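Probable chitinase A (Chromobacterium violaceum, PDB 4TX8) probably hydrolyses chitin as an endochitinase of glycoside hydrolase family 18 and carries a family 5/12 carbohydrate-binding module that probably binds chitin. Local coordinates at residues A[144-149]-A[196-201]; A[186-191]-A[217-222]; A[234-239]-A[276-281]; A[249-254]-A[286-291]. All blocks are in the same frame, centred on the assembly; numbering follows the deposited sequence. Where two conformers were deposited one is given.

Overall arrangement
All four contacts lie in the family 18 barrel, and along the chain they form two crossing pairs. Interaction 1 brings the loop after strand 135-143 back against helix 193-210. Before that helix is reached, the loop after strand 176-182 starts interaction 2, which closes at the end of strand 214-218, so 1 and 2 alternate. Helix 230-246 then opens interaction 3, and strand 251-254 opens interaction 4 before helix 276-281 completes the helix pair; strand 288-292 completes the strand pair. Interactions 2 and 4 meet in the sheet, where 214-218 and 251-254 are neighbours, while F199 packs on A238 and I279 on I289 to link the outer helices with each other and with the strands.

Interaction 1 of 4, residues A[144-149]-A[196-201]; sequences AGNGNV and VQNFVN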
loop_
_atom_site.group_PDB
_atom_site.type_symbol
_atom_site.label_atom_id
_atom_site.label_comp_id
_atom_site.label_asym_id
_atom_site.label_seq_id
_atom_site.Cartn_x
_atom_site.Cartn_y
_atom_site.Cartn_z
ATOM N N ALA A 144 -15.235 -15.012 0.795
ATOM C CA ALA A 144 -16.077 -16.005 1.457
ATOM C C ALA A 144 -16.993 -16.727 0.470
ATOM O O ALA A 144 -17.559 -17.768 0.795
ATOM C CB ALA A 144 -16.899 -15.348 2.561
ATOM N N GLY A 145 -17.139 -16.167 -0.728
ATOM C CA GLY A 145 -17.903 -16.789 -1.799
ATOM C C GLY A 145 -19.396 -16.950 -1.552
ATOM O O GLY A 145 -19.838 -17.094 -0.414
ATOM N N ASN A 146 -20.183 -16.894 -2.624
ATOM C CA ASN A 146 -19.684 -16.492 -3.931
ATOM C C ASN A 146 -19.972 -15.010 -4.126
ATOM O O ASN A 146 -21.116 -14.606 -4.332
ATOM C CB ASN A 146 -20.308 -17.333 -5.051
ATOM C CG ASN A 146 -21.827 -17.334 -5.015
ATOM O OD1 ASN A 146 -22.437 -17.300 -3.948
ATOM N ND2 ASN A 146 -22.445 -17.370 -6.191
ATOM N N GLY A 147 -18.926 -14.200 -4.035
ATOM C CA GLY A 147 -19.081 -12.760 -4.039
ATOM C C GLY A 147 -19.005 -12.226 -2.623
ATOM O O GLY A 147 -18.590 -11.093 -2.403
ATOM N N ASN A 148 -19.397 -13.057 -1.659
ATOM C CA ASN A 148 -19.346 -12.690 -0.247
ATOM C C ASN A 148 -17.942 -12.370 0.252
ATOM O O ASN A 148 -16.976 -13.047 -0.094
ATOM C CB ASN A 148 -19.936 -13.811 0.615
ATOM C CG ASN A 148 -21.452 -13.791 0.646
ATOM O OD1 ASN A 148 -22.108 -14.337 -0.241
ATOM N ND2 ASN A 148 -22.017 -13.164 1.672
ATOM N N VAL A 149 -17.850 -11.331 1.076
ATOM C CA VAL A 149 -16.611 -10.950 1.734
ATOM C C VAL A 149 -16.824 -10.948 3.245
ATOM O O VAL A 149 -17.883 -10.551 3.724
ATOM C CB VAL A 149 -16.132 -9.551 1.274
ATOM C CG1 VAL A 149 -14.906 -9.104 2.064
ATOM C CG2 VAL A 149 -15.840 -9.547 -0.217
ATOM N N VAL A 196 -22.146 -10.092 -7.445
ATOM C CA VAL A 196 -22.012 -8.649 -7.287
ATOM C C VAL A 196 -22.806 -8.170 -6.074
ATOM O O VAL A 196 -22.296 -7.408 -5.253
ATOM C CB VAL A 196 -22.487 -7.895 -8.550
ATOM C CG1 VAL A 196 -22.615 -6.402 -8.273
ATOM C CG2 VAL A 196 -21.536 -8.152 -9.712
ATOM N N GLN A 197 -24.043 -8.642 -5.954
ATOM C CA GLN A 197 -24.897 -8.246 -4.840
ATOM C C GLN A 197 -24.344 -8.726 -3.499
ATOM O O GLN A 197 -24.386 -7.992 -2.512
ATOM C CB GLN A 197 -26.319 -8.765 -5.047
ATOM C CG GLN A 197 -27.057 -8.062 -6.174
ATOM C CD GLN A 197 -27.038 -6.552 -6.022
ATOM O OE1 GLN A 197 -26.516 -5.837 -6.877
ATOM N NE2 GLN A 197 -27.609 -6.059 -4.929
ATOM N N ASN A 198 -23.818 -9.949 -3.463
ATOM C CA ASN A 198 -23.205 -10.473 -2.243
ATOM C C ASN A 198 -21.976 -9.657 -1.855
ATOM O O ASN A 198 -21.746 -9.379 -0.678
ATOM C CB ASN A 198 -22.820 -11.944 -2.415
ATOM C CG ASN A 198 -24.026 -12.865 -2.452
ATOM O OD1 ASN A 198 -25.113 -12.504 -2.002
ATOM N ND2 ASN A 198 -23.834 -14.067 -2.981
ATOM N N PHE A 199 -21.196 -9.279 -2.863
ATOM C CA PHE A 199 -20.033 -8.412 -2.690
ATOM C C PHE A 199 -20.444 -7.097 -2.048
ATOM O O PHE A 199 -19.915 -6.706 -1.009
ATOM C CB PHE A 199 -19.361 -8.168 -4.047
ATOM C CG PHE A 199 -18.132 -7.295 -3.991
ATOM C CD1 PHE A 199 -18.237 -5.915 -4.096
ATOM C CD2 PHE A 199 -16.872 -7.859 -3.879
ATOM C CE1 PHE A 199 -17.112 -5.113 -4.066
ATOM C CE2 PHE A 199 -15.741 -7.063 -3.847
ATOM C CZ PHE A 199 -15.861 -5.686 -3.944
ATOM N N VAL A 200 -21.402 -6.429 -2.678
ATOM C CA VAL A 200 -21.871 -5.128 -2.222
ATOM C C VAL A 200 -22.440 -5.192 -0.806
ATOM O O VAL A 200 -22.027 -4.432 0.070
ATOM C CB VAL A 200 -22.938 -4.565 -3.180
ATOM C CG1 VAL A 200 -23.643 -3.378 -2.559
ATOM C CG2 VAL A 200 -22.302 -4.184 -4.511
ATOM N N ASN A 201 -23.377 -6.109 -0.585
ATOM C CA ASN A 201 -24.053 -6.212 0.703
ATOM C C ASN A 201 -23.116 -6.582 1.852
ATOM O O ASN A 201 -23.161 -5.958 2.910
ATOM C CB ASN A 201 -25.197 -7.226 0.624
ATOM C CG ASN A 201 -26.325 -6.764 -0.282
ATOM O OD1 ASN A 201 -26.476 -5.571 -0.549
ATOM N ND2 ASN A 201 -27.129 -7.710 -0.755
#
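This is a loop-on-helix contact at the outer side of the barrel, where N146, G147, N148 and V149 lean on N198 and F199 of helix 193-210. One hydrogen bond spans it: N198 ND2 donates to N146 O over 3.1 Å, nearly straight at 170°. The acceptor lies close to the amide plane of N198, but the donor stands 35° out of the plane of the carbonyl. N148 OD1 also comes to 3.2 Å from N198 ND2, at an angle too poor for a bond. The loop is the turn between barrel strand 135-143 and the short antiparallel strand 149-150 of a family 18 glycosidase, and it is tightly folded: the peptide before N146 is cis, and N148 O accepts from both A144 N and G145 N on the same face. G147 O touches F199 CA at 3.1 Å in a CH...O contact and sits at the edge of the phenyl ring. With F199 CG anti to its own nitrogen (chi1 -179°), the ring runs alongside V149, whose CG2 is 4.2 Å from F199 CD2. S202, one turn further along the helix, bonds V149 N through OG, and V188 and A238 pack against F199.

Interaction 2 of 4, residues A[186-191]-A[217-222]; sequences GSVTLN and LDLESG. With CA (calcium ion), chain D.
G186, S187 and V188 meet L219 and G222 beside a calcium site, where barrel strand 214-218 runs out into the last acids of the DGxDxDxE signature of family 18. D218 OD1 binds the calcium at 2.4 Å, and E220 grips it with both carboxylate oxygens, OE1 at 2.6 Å and OE2 at 2.4 Å; a water and the carbonyl O of A255 complete the set. Q292 NE2 holds D218 OD1 as well, and E257 N holds E220 OE2, so each acid has a protein partner besides the ion. The glutamate chain bends at chi2 (-91°), which folds its carboxylate back to the ion.

The loop lies away from the metal, on the other side of the backbone of L219. S187 OG makes a weak hydrogen bond of 3.1 Å to G222 O. A water joins the two backbones: it donates to G186 O and accepts from G222 N, 2.6 Å away. G186 O and L219 O are both acceptors, so their closeness is not a bond between them. L219 turns its side chain to the loop, and its CD2 lies 3.9 Å from V188 CG2, the two side chains crossing at a slant.

V188 and L190 rest on F199 of helix 193-210, while L217 and L190 both reach L235 of helix 230-246, and L217 pairs through its backbone with strand 251-254.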
loop_
_atom_site.group_PDB
_atom_site.type_symbol
_atom_site.label_atom_id
_atom_site.label_comp_id
_atom_site.label_asym_id
_atom_site.label_seq_id
_atom_site.Cartn_x
_atom_site.Cartn_y
_atom_site.Cartn_z
ATOM N N GLY A 186 -7.587 -13.531 -1.256
ATOM C CA GLY A 186 -7.857 -12.385 -2.105
ATOM C C GLY A 186 -8.365 -12.759 -3.484
ATOM O O GLY A 186 -8.186 -12.009 -4.443
ATOM N N SER A 187 -8.996 -13.925 -3.587
ATOM C CA SER A 187 -9.566 -14.379 -4.851
ATOM C C SER A 187 -11.066 -14.128 -4.883
ATOM O O SER A 187 -11.852 -14.967 -4.445
ATOM C CB SER A 187 -9.276 -15.865 -5.079
ATOM O OG SER A 187 -7.879 -16.122 -5.108
ATOM N N VAL A 188 -11.458 -12.968 -5.399
ATOM C CA VAL A 188 -12.865 -12.594 -5.470
ATOM C C VAL A 188 -13.514 -13.072 -6.766
ATOM O O VAL A 188 -12.941 -12.927 -7.845
ATOM C CB VAL A 188 -13.037 -11.069 -5.352
ATOM C CG1 VAL A 188 -14.509 -10.698 -5.303
ATOM C CG2 VAL A 188 -12.313 -10.554 -4.120
ATOM N N THR A 189 -14.707 -13.649 -6.659
ATOM C CA THR A 189 -15.472 -14.039 -7.839
ATOM C C THR A 189 -16.621 -13.069 -8.092
ATOM O O THR A 189 -17.523 -12.925 -7.265
ATOM C CB THR A 189 -16.046 -15.464 -7.713
ATOM O OG1 THR A 189 -16.810 -15.569 -6.505
ATOM C CG2 THR A 189 -14.929 -16.497 -7.699
ATOM N N LEU A 190 -16.578 -12.403 -9.240
ATOM C CA LEU A 190 -17.649 -11.509 -9.661
ATOM C C LEU A 190 -18.054 -11.842 -11.089
ATOM O O LEU A 190 -17.806 -11.068 -12.013
ATOM C CB LEU A 190 -17.215 -10.048 -9.556
ATOM C CG LEU A 190 -16.894 -9.530 -8.154
ATOM C CD1 LEU A 190 -16.446 -8.080 -8.221
ATOM C CD2 LEU A 190 -18.094 -9.681 -7.235
ATOM N N ASN A 191 -18.678 -13.003 -11.259
ATOM C CA ASN A 191 -19.000 -13.516 -12.584
ATOM C C ASN A 191 -20.461 -13.309 -12.976
ATOM O O ASN A 191 -20.805 -13.394 -14.154
ATOM C CB ASN A 191 -18.643 -15.002 -12.664
ATOM C CG ASN A 191 -17.153 -15.250 -12.513
ATOM O OD1 ASN A 191 -16.336 -14.618 -13.185
ATOM N ND2 ASN A 191 -16.792 -16.163 -11.621
ATOM N N LEU A 217 -8.237 -1.987 -3.303
ATOM C CA LEU A 217 -8.232 -3.157 -4.171
ATOM C C LEU A 217 -6.810 -3.667 -4.410
ATOM O O LEU A 217 -6.024 -3.056 -5.132
ATOM C CB LEU A 217 -8.912 -2.841 -5.502
ATOM C CG LEU A 217 -10.318 -2.243 -5.400
ATOM C CD1 LEU A 217 -10.873 -1.965 -6.786
ATOM C CD2 LEU A 217 -11.249 -3.162 -4.612
ATOM N N ASP A 218 -6.493 -4.794 -3.787
ATOM C CA ASP A 218 -5.192 -5.434 -3.939
ATOM C C ASP A 218 -5.432 -6.897 -4.288
ATOM O O ASP A 218 -4.799 -7.791 -3.734
ATOM C CB ASP A 218 -4.376 -5.294 -2.649
ATOM C CG ASP A 218 -2.939 -5.760 -2.804
ATOM O OD1 ASP A 218 -2.449 -5.838 -3.946
ATOM O OD2 ASP A 218 -2.297 -6.046 -1.774
ATOM N N LEU A 219 -6.362 -7.136 -5.205
ATOM C CA LEU A 219 -6.930 -8.469 -5.380
ATOM C C LEU A 219 -6.689 -9.102 -6.747
ATOM O O LEU A 219 -7.216 -10.178 -7.031
ATOM C CB LEU A 219 -8.441 -8.413 -5.117
ATOM C CG LEU A 219 -9.241 -7.247 -5.720
ATOM C CD1 LEU A 219 -9.276 -7.273 -7.245
ATOM C CD2 LEU A 219 -10.655 -7.232 -5.167
ATOM N N GLU A 220 -5.907 -8.442 -7.593
ATOM C CA GLU A 220 -5.874 -8.806 -9.005
ATOM C C GLU A 220 -5.220 -10.158 -9.280
ATOM O O GLU A 220 -5.538 -10.815 -10.269
ATOM C CB GLU A 220 -5.163 -7.719 -9.818
ATOM C CG GLU A 220 -3.654 -7.660 -9.635
ATOM C CD GLU A 220 -3.226 -6.722 -8.524
ATOM O OE1 GLU A 220 -4.055 -6.418 -7.637
ATOM O OE2 GLU A 220 -2.056 -6.283 -8.549
ATOM N N SER A 221 -4.319 -10.586 -8.409
ATOM C CA SER A 221 -3.509 -11.755 -8.714
ATOM C C SER A 221 -4.286 -13.057 -8.587
ATOM O O SER A 221 -3.994 -14.023 -9.287
ATOM C CB SER A 221 -2.283 -11.792 -7.812
ATOM O OG SER A 221 -1.512 -12.964 -8.010
ATOM N N GLY A 222 -5.271 -13.084 -7.696
ATOM C CA GLY A 222 -6.084 -14.274 -7.524
ATOM C C GLY A 222 -7.490 -14.171 -8.091
ATOM O O GLY A 222 -8.245 -15.140 -8.052
HETATM CA CA CA D . -1.982 -5.676 -6.263
HETATM O O HOH W 1 -5.384 -11.630 -5.540
HETATM O O HOH W 2 -0.779 -7.884 -5.859
#

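Interaction 3 of 4, residues A[234-239]-A[276-281]; sequences NLVSAV and LPIIDG
No aromatic ring takes part where V236 meets I278 and G281; the flat groups are backbone carbonyls, and the two methyls of V236 use them differently. CG1 lies over a face of the G281 carbonyl, 3.8 Å from G281 O. CG2 comes in at the edge of the I278 carbonyl, close to its plane, and touches I278 CA at 3.7 Å. Both methyls can reach because CG1 is anti to the nitrogen of V236 (chi1 171°), which spreads the pair across the facing helix. G281 has no side chain, and the position one would take is filled by V236 CG1.

The helices 230-246 and 276-281 stand next to each other on the outside of the (beta/alpha) barrel, following strands 214-218 and 251-254. Their short segments run nearly parallel, at 26°, with axes 9.3 Å apart, as expected of neighbouring helices in such a barrel.

Deeper in, toward the sheet, the contact becomes purely apolar. I278 keeps its chain extended (chi2 174°) and brings CD1 to 4.0 Å from L235 CD2, the two side chains crossing. I278 CG2 is 4.2 Å from V236 CG2. L235 also packs on L190 and L217, whereas I278 touches V232 one turn back along the first helix. At the far end K240 NZ hydrogen-bonds to G281 O, the same carbonyl over which V236 CG1 packs.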
loop_
_atom_site.group_PDB
_atom_site.type_symbol
_atom_site.label_atom_id
_atom_site.label_comp_id
_atom_site.label_asym_id
_atom_site.label_seq_id
_atom_site.Cartn_x
_atom_site.Cartn_y
_atom_site.Cartn_z
ATOM N N ASN A 234 -17.840 -6.150 -13.785
ATOM C CA ASN A 234 -18.606 -6.370 -12.565
ATOM C C ASN A 234 -17.985 -5.705 -11.342
ATOM O O ASN A 234 -18.699 -5.297 -10.431
ATOM C CB ASN A 234 -18.779 -7.867 -12.313
ATOM C CG ASN A 234 -19.639 -8.540 -13.367
ATOM O OD1 ASN A 234 -20.403 -7.881 -14.074
ATOM N ND2 ASN A 234 -19.523 -9.858 -13.473
ATOM N N LEU A 235 -16.659 -5.591 -11.323
ATOM C CA LEU A 235 -15.976 -4.963 -10.196
ATOM C C LEU A 235 -16.292 -3.470 -10.130
ATOM O O LEU A 235 -16.556 -2.934 -9.057
ATOM C CB LEU A 235 -14.463 -5.184 -10.287
ATOM C CG LEU A 235 -13.604 -4.595 -9.164
ATOM C CD1 LEU A 235 -14.072 -5.088 -7.803
ATOM C CD2 LEU A 235 -12.130 -4.926 -9.378
ATOM N N VAL A 236 -16.267 -2.807 -11.281
ATOM C CA VAL A 236 -16.606 -1.388 -11.355
ATOM C C VAL A 236 -18.041 -1.152 -10.894
ATOM O O VAL A 236 -18.316 -0.238 -10.116
ATOM C CB VAL A 236 -16.430 -0.838 -12.782
ATOM C CG1 VAL A 236 -17.000 0.570 -12.890
ATOM C CG2 VAL A 236 -14.962 -0.854 -13.179
ATOM N N SER A 237 -18.950 -1.993 -11.375
ATOM C CA SER A 237 -20.354 -1.906 -10.993
ATOM C C SER A 237 -20.530 -2.143 -9.497
ATOM O O SER A 237 -21.303 -1.450 -8.837
ATOM C CB SER A 237 -21.186 -2.913 -11.791
ATOM O OG SER A 237 -22.546 -2.872 -11.402
ATOM N N ALA A 238 -19.799 -3.118 -8.969
ATOM C CA ALA A 238 -19.891 -3.471 -7.556
ATOM C C ALA A 238 -19.421 -2.330 -6.660
ATOM O O ALA A 238 -20.074 -2.000 -5.671
ATOM C CB ALA A 238 -19.089 -4.728 -7.272
ATOM N N VAL A 239 -18.290 -1.725 -7.010
ATOM C CA VAL A 239 -17.740 -0.641 -6.205
ATOM C C VAL A 239 -18.662 0.580 -6.247
ATOM O O VAL A 239 -18.903 1.218 -5.223
ATOM C CB VAL A 239 -16.317 -0.260 -6.669
ATOM C CG1 VAL A 239 -15.810 0.952 -5.911
ATOM C CG2 VAL A 239 -15.370 -1.436 -6.468
ATOM N N LEU A 276 -6.876 -1.324 -16.726
ATOM C CA LEU A 276 -7.142 0.020 -17.242
ATOM C C LEU A 276 -8.638 0.374 -17.359
ATOM O O LEU A 276 -9.027 1.487 -17.008
ATOM C CB LEU A 276 -6.444 0.213 -18.594
ATOM C CG LEU A 276 -4.910 0.150 -18.564
ATOM C CD1 LEU A 276 -4.333 0.144 -19.971
ATOM C CD2 LEU A 276 -4.320 1.297 -17.753
ATOM N N PRO A 277 -9.487 -0.554 -17.843
ATOM C CA PRO A 277 -10.902 -0.156 -17.841
ATOM C C PRO A 277 -11.512 -0.089 -16.437
ATOM O O PRO A 277 -12.514 0.597 -16.246
ATOM C CB PRO A 277 -11.581 -1.243 -18.685
ATOM C CG PRO A 277 -10.637 -2.385 -18.691
ATOM C CD PRO A 277 -9.268 -1.804 -18.595
ATOM N N ILE A 278 -10.915 -0.778 -15.468
ATOM C CA ILE A 278 -11.374 -0.688 -14.084
ATOM C C ILE A 278 -11.090 0.708 -13.527
ATOM O O ILE A 278 -11.959 1.337 -12.920
ATOM C CB ILE A 278 -10.705 -1.752 -13.189
ATOM C CG1 ILE A 278 -11.074 -3.158 -13.670
ATOM C CG2 ILE A 278 -11.107 -1.561 -11.731
ATOM C CD1 ILE A 278 -10.349 -4.270 -12.935
ATOM N N ILE A 279 -9.868 1.184 -13.745
ATOM C CA ILE A 279 -9.486 2.544 -13.381
ATOM C C ILE A 279 -10.368 3.567 -14.088
ATOM O O ILE A 279 -10.861 4.513 -13.471
ATOM C CB ILE A 279 -8.015 2.833 -13.738
ATOM C CG1 ILE A 279 -7.084 1.863 -13.008
ATOM C CG2 ILE A 279 -7.658 4.277 -13.410
ATOM C CD1 ILE A 279 -5.667 1.858 -13.552
ATOM N N ASP A 280 -10.562 3.371 -15.388
ATOM C CA ASP A 280 -11.327 4.315 -16.196
ATOM C C ASP A 280 -12.775 4.393 -15.722
ATOM O O ASP A 280 -13.334 5.480 -15.590
ATOM C CB ASP A 280 -11.272 3.924 -17.674
ATOM C CG ASP A 280 -12.013 4.905 -18.562
ATOM O OD1 ASP A 280 -11.853 6.130 -18.367
ATOM O OD2 ASP A 280 -12.764 4.449 -19.450
ATOM N N GLY A 281 -13.372 3.236 -15.454
ATOM C CA GLY A 281 -14.746 3.174 -14.992
ATOM C C GLY A 281 -14.970 3.782 -13.618
ATOM O O GLY A 281 -16.074 4.213 -13.305
#

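Interaction 4 of 4, residues A[249-254]-A[286-291]; sequences NFYLSM and LSVIHV
Backbone hydrogen bonds tie strand 251-254 to strand 288-292 as parallel neighbours in the barrel. H290 N donates to M254 O over 3.0 Å, almost in line with the carbonyl bond (177°), and M254 N to V288 O over 3.2 Å. At the entrance to the strand L252 O is shared: S287 N reaches it at 2.8 Å in the carbonyl plane, and V288 N adds a weak bond.

A side chain takes over where the ladder begins. S287 OG lies beside its own nitrogen (chi1 -50°), where it accepts from L252 N at 2.9 Å, and the N-H points straight at it (178°). S287 CB itself lies over one face of the Y251 ring, 4.1 Å from its centroid, in a CH-pi contact; F104 meets the same ring edge-to-face.

On the face of M254 and I289 the contacts are apolar. M254 CG lies 3.9 Å from L286 CD1, M254 CB lies by I289 CG1, and I279 of helix 276-281 packs against both M254 and I289. On the face of S253, V288 CG1 packs against Y251 and S253.

Water mediates a polar link between strands. One molecule, at the ring edges of both residues, is hydrogen-bonded to Y251 OH (2.8 Å) and H290 NE2. S253 bonds D216 through OG. The inward face thus mixes polar groups (Y251 OH, S253, H290) with V288, while M254 and I289 give an apolar outward face toward the helices.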
loop_
_atom_site.group_PDB
_atom_site.type_symbol
_atom_site.label_atom_id
_atom_site.label_comp_id
_atom_site.label_asym_id
_atom_site.label_seq_id
_atom_site.Cartn_x
_atom_site.Cartn_y
_atom_site.Cartn_z
ATOM N N ASN A 249 -18.320 10.062 1.435
ATOM C CA ASN A 249 -17.108 9.924 2.246
ATOM C C ASN A 249 -16.313 8.677 1.867
ATOM O O ASN A 249 -15.203 8.469 2.354
ATOM C CB ASN A 249 -17.438 9.873 3.739
ATOM C CG ASN A 249 -17.979 11.185 4.267
ATOM O OD1 ASN A 249 -17.760 12.249 3.684
ATOM N ND2 ASN A 249 -18.684 11.116 5.390
ATOM N N PHE A 250 -16.892 7.851 1.002
ATOM C CA PHE A 250 -16.291 6.578 0.613
ATOM C C PHE A 250 -14.889 6.739 0.031
ATOM O O PHE A 250 -14.700 7.396 -0.990
ATOM C CB PHE A 250 -17.190 5.862 -0.395
ATOM C CG PHE A 250 -16.746 4.465 -0.726
ATOM C CD1 PHE A 250 -16.966 3.425 0.164
ATOM C CD2 PHE A 250 -16.127 4.187 -1.931
ATOM C CE1 PHE A 250 -16.568 2.137 -0.138
ATOM C CE2 PHE A 250 -15.729 2.896 -2.240
ATOM C CZ PHE A 250 -15.949 1.872 -1.339
ATOM N N TYR A 251 -13.911 6.128 0.692
ATOM C CA TYR A 251 -12.527 6.135 0.229
ATOM C C TYR A 251 -12.290 4.940 -0.688
ATOM O O TYR A 251 -12.696 3.819 -0.376
ATOM C CB TYR A 251 -11.571 6.109 1.427
ATOM C CG TYR A 251 -10.085 6.114 1.110
ATOM C CD1 TYR A 251 -9.425 4.941 0.759
ATOM C CD2 TYR A 251 -9.334 7.283 1.204
ATOM C CE1 TYR A 251 -8.064 4.934 0.489
ATOM C CE2 TYR A 251 -7.972 7.286 0.937
ATOM C CZ TYR A 251 -7.343 6.108 0.581
ATOM O OH TYR A 251 -5.991 6.097 0.316
ATOM N N LEU A 252 -11.645 5.181 -1.824
ATOM C CA LEU A 252 -11.340 4.106 -2.760
ATOM C C LEU A 252 -9.898 4.181 -3.238
ATOM O O LEU A 252 -9.490 5.168 -3.845
ATOM C CB LEU A 252 -12.286 4.145 -3.964
ATOM C CG LEU A 252 -11.956 3.165 -5.095
ATOM C CD1 LEU A 252 -12.045 1.716 -4.617
ATOM C CD2 LEU A 252 -12.861 3.396 -6.299
ATOM N N SER A 253 -9.128 3.134 -2.962
ATOM C CA SER A 253 -7.772 3.057 -3.483
ATOM C C SER A 253 -7.551 1.764 -4.252
ATOM O O SER A 253 -8.271 0.782 -4.067
ATOM C CB SER A 253 -6.744 3.180 -2.358
ATOM O OG SER A 253 -6.837 2.095 -1.453
ATOM N N MET A 254 -6.552 1.784 -5.125
ATOM C CA MET A 254 -6.177 0.617 -5.908
ATOM C C MET A 254 -4.676 0.417 -5.832
ATOM O O MET A 254 -3.912 1.380 -5.894
ATOM C CB MET A 254 -6.598 0.770 -7.369
ATOM C CG MET A 254 -8.066 1.079 -7.580
ATOM S SD MET A 254 -8.376 1.462 -9.312
ATOM C CE MET A 254 -10.146 1.789 -9.266
ATOM N N LEU A 286 -12.172 7.338 -7.641
ATOM C CA LEU A 286 -10.846 6.935 -7.182
ATOM C C LEU A 286 -10.181 7.997 -6.306
ATOM O O LEU A 286 -9.935 9.115 -6.758
ATOM C CB LEU A 286 -9.956 6.617 -8.387
ATOM C CG LEU A 286 -8.503 6.224 -8.120
ATOM C CD1 LEU A 286 -8.425 4.951 -7.292
ATOM C CD2 LEU A 286 -7.759 6.060 -9.435
ATOM N N SER A 287 -9.894 7.646 -5.053
ATOM C CA SER A 287 -9.195 8.556 -4.148
ATOM C C SER A 287 -7.706 8.593 -4.474
ATOM O O SER A 287 -7.114 9.668 -4.596
ATOM C CB SER A 287 -9.400 8.147 -2.687
ATOM O OG SER A 287 -10.768 7.937 -2.394
ATOM N N VAL A 288 -7.099 7.415 -4.602
ATOM C CA VAL A 288 -5.701 7.325 -5.012
ATOM C C VAL A 288 -5.383 5.948 -5.589
ATOM O O VAL A 288 -5.831 4.927 -5.075
ATOM C CB VAL A 288 -4.729 7.630 -3.833
ATOM C CG1 VAL A 288 -4.968 6.684 -2.663
ATOM C CG2 VAL A 288 -3.275 7.559 -4.293
ATOM N N ILE A 289 -4.635 5.920 -6.684
ATOM C CA ILE A 289 -4.066 4.665 -7.143
ATOM C C ILE A 289 -2.567 4.693 -6.890
ATOM O O ILE A 289 -1.874 5.629 -7.286
ATOM C CB ILE A 289 -4.351 4.388 -8.636
ATOM C CG1 ILE A 289 -3.612 3.121 -9.080
ATOM C CG2 ILE A 289 -3.968 5.582 -9.509
ATOM C CD1 ILE A 289 -3.944 2.670 -10.481
ATOM N N HIS A 290 -2.076 3.680 -6.187
ATOM C CA HIS A 290 -0.647 3.542 -5.963
ATOM C C HIS A 290 -0.179 2.206 -6.514
ATOM O O HIS A 290 -0.253 1.171 -5.844
ATOM C CB HIS A 290 -0.302 3.684 -4.479
ATOM C CG HIS A 290 -1.368 3.184 -3.554
ATOM N ND1 HIS A 290 -1.831 1.887 -3.580
ATOM C CD2 HIS A 290 -2.051 3.809 -2.565
ATOM C CE1 HIS A 290 -2.759 1.734 -2.649
ATOM N NE2 HIS A 290 -2.910 2.884 -2.019
ATOM N N VAL A 291 0.281 2.242 -7.758
ATOM C CA VAL A 291 0.761 1.058 -8.447
ATOM C C VAL A 291 1.954 0.467 -7.701
ATOM O O VAL A 291 2.786 1.190 -7.155
ATOM C CB VAL A 291 1.130 1.390 -9.912
ATOM C CG1 VAL A 291 2.066 0.349 -10.507
ATOM C CG2 VAL A 291 -0.132 1.517 -10.751
HETATM O O HOH W 3 -4.888 3.551 0.103
#